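PDB 2F5Y: regulator of G-protein signalling 3 isoform 1 from Homo sapiens, which is a regulator of G-protein signalling whose PDZ domain, the part crystallised here, probably binds the C-terminal tails of partner proteins. Local coordinates for residues Gly41-Gln44 and Leu45-Val48. Numbering follows the deposited sequence.
Sequences GLQQ and LDTV
With its CG anti to the carbonyl carbon (chi1 -76°), Asp46 turns its carboxylate back over the chain toward Gln43, whose own CG lies between the backbone N and the carbonyl carbon, so that the two side chains cross at about a right angle. The two meet round a type II beta turn, Gln43 to Asp46, in the PDZ-domain loop that links helix 36-40 to strand 47-51; positive phi at Leu45 fits the third position of such a turn. The turn is closed by Asp46 N donating to Gln43 O at 3.3 Å, a long bond. A second link runs the other way: Gln43 N reaches Asp46 OD2 at 2.9 Å, nearly straight at 159° but arriving from above the carboxylate plane. OD2 also forms a salt bridge with Arg81, so one oxygen ties the turn to the adjacent strand 74-81 of the same sheet; this cation would probably offset the closeness of OD2 to Gln43 O. The side-chain amide of Gln43 lies within 5° of parallel to the carboxylate, and Gln43 CG approaches Asp46 OD1 to 3.4 Å. Replacing this aspartate by alanine removes both oxygens, which would probably leave Gln43 N without its acceptor, Arg81 with the Gly41 carbonyl but no carboxylate mate here, and the turn freer to flex. On the buried side, Leu42 brings CD1 to 3.6 Å from Asp46 OD2 while packing on Val28 and Val79. One water completes the arrangement, accepting from Gln43 NE2 and donating to Gln44 O and, at 2.8 Å, to Asp46 OD1.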
ATOM      1  N   GLY A  41       6.942   7.203  -2.194  1.00 45.79           N
ATOM      2  CA  GLY A  41       6.632   7.916  -0.944  1.00 41.01           C
ATOM      3  C   GLY A  41       5.900   7.112   0.141  1.00 41.71           C
ATOM      4  O   GLY A  41       5.631   7.633   1.215  1.00 40.76           O
ATOM      5  N   LEU A  42       5.588   5.842  -0.104  1.00 41.77           N
ATOM      6  CA  LEU A  42       5.022   4.995   0.951  1.00 40.93           C
ATOM      7  C   LEU A  42       6.016   4.873   2.111  1.00 42.34           C
ATOM      8  O   LEU A  42       7.221   4.970   1.919  1.00 43.65           O
ATOM      9  CB  LEU A  42       4.701   3.609   0.396  1.00 41.31           C
ATOM     10  CG  LEU A  42       3.648   2.758   1.095  1.00 45.31           C
ATOM     11  CD1 LEU A  42       2.283   3.391   0.963  1.00 40.24           C
ATOM     12  CD2 LEU A  42       3.660   1.365   0.507  1.00 40.06           C
ATOM     13  N   GLN A  43       5.506   4.701   3.318  1.00 44.69           N
ATOM     14  CA  GLN A  43       6.369   4.508   4.465  1.00 48.30           C
ATOM     15  C   GLN A  43       5.680   3.648   5.500  1.00 46.60           C
ATOM     16  O   GLN A  43       4.461   3.511   5.501  1.00 40.08           O
ATOM     17  CB  GLN A  43       6.805   5.850   5.064  1.00 52.38           C
ATOM     18  CG  GLN A  43       5.692   6.663   5.672  1.00 55.62           C
ATOM     19  CD  GLN A  43       6.173   8.014   6.144  1.00 52.87           C
ATOM     20  OE1 GLN A  43       6.892   8.702   5.430  1.00 49.39           O
ATOM     21  NE2 GLN A  43       5.773   8.403   7.354  1.00 48.52           N
ATOM     22  N   GLN A  44       6.488   3.059   6.373  1.00 47.93           N
ATOM     23  CA  GLN A  44       5.985   2.175   7.403  1.00 47.36           C
ATOM     24  C   GLN A  44       5.007   2.913   8.317  1.00 46.53           C
ATOM     25  O   GLN A  44       5.124   4.128   8.494  1.00 43.07           O
ATOM     26  CB  GLN A  44       7.147   1.580   8.198  1.00 42.60           C
ATOM     27  CG  GLN A  44       7.907   2.574   9.028  1.00 52.92           C
ATOM     28  CD  GLN A  44       9.233   2.014   9.518  1.00 58.75           C
ATOM     29  OE1 GLN A  44      10.137   1.733   8.724  1.00 66.73           O
ATOM     30  NE2 GLN A  44       9.356   1.855  10.833  1.00 47.05           N
ATOM     31  N   LEU A  45       4.061   2.154   8.886  1.00 47.35           N
ATOM     32  CA  LEU A  45       2.962   2.664   9.728  1.00 49.42           C
ATOM     33  C   LEU A  45       1.820   3.286   8.931  1.00 47.03           C
ATOM     34  O   LEU A  45       0.765   3.591   9.503  1.00 51.51           O
ATOM     35  CB  LEU A  45       3.429   3.652  10.813  1.00 54.46           C
ATOM     36  CG  LEU A  45       3.838   3.124  12.192  1.00 59.86           C
ATOM     37  CD1 LEU A  45       2.713   2.339  12.841  1.00 52.90           C
ATOM     38  CD2 LEU A  45       5.089   2.285  12.072  1.00 58.28           C
ATOM     39  N   ASP A  46       2.001   3.480   7.628  1.00 46.69           N
ATOM     40  CA  ASP A  46       0.897   3.962   6.802  1.00 47.96           C
ATOM     41  C   ASP A  46      -0.286   2.994   6.895  1.00 44.64           C
ATOM     42  O   ASP A  46      -0.132   1.799   6.656  1.00 47.61           O
ATOM     43  CB  ASP A  46       1.321   4.085   5.342  1.00 51.42           C
ATOM     44  CG  ASP A  46       2.189   5.294   5.076  1.00 48.89           C
ATOM     45  OD1 ASP A  46       2.340   6.157   5.968  1.00 48.71           O
ATOM     46  OD2 ASP A  46       2.716   5.369   3.947  1.00 50.64           O
ATOM     47  N   THR A  47      -1.460   3.507   7.239  1.00 46.03           N
ATOM     48  CA  THR A  47      -2.669   2.675   7.287  1.00 47.34           C
ATOM     49  C   THR A  47      -3.389   2.846   5.956  1.00 47.28           C
ATOM     50  O   THR A  47      -3.536   3.957   5.473  1.00 50.81           O
ATOM     51  CB  THR A  47      -3.579   3.032   8.498  1.00 46.61           C
ATOM     52  OG1 THR A  47      -2.836   2.872   9.713  1.00 49.79           O
ATOM     53  CG2 THR A  47      -4.809   2.140   8.573  1.00 42.80           C
ATOM     54  N   VAL A  48      -3.819   1.731   5.373  1.00 47.94           N
ATOM     55  CA  VAL A  48      -4.353   1.699   4.022  1.00 40.68           C
ATOM     56  C   VAL A  48      -5.873   1.816   4.041  1.00 46.06           C
ATOM     57  O   VAL A  48      -6.579   0.986   4.625  1.00 47.52           O
ATOM     58  CB  VAL A  48      -3.946   0.410   3.283  1.00 44.89           C
ATOM     59  CG1 VAL A  48      -4.298   0.526   1.797  1.00 46.68           C
ATOM     60  CG2 VAL A  48      -2.454   0.134   3.451  1.00 39.63           C
TER
HETATM   61  O   HOH W   1       3.569   6.430   8.414  1.00 35.36           O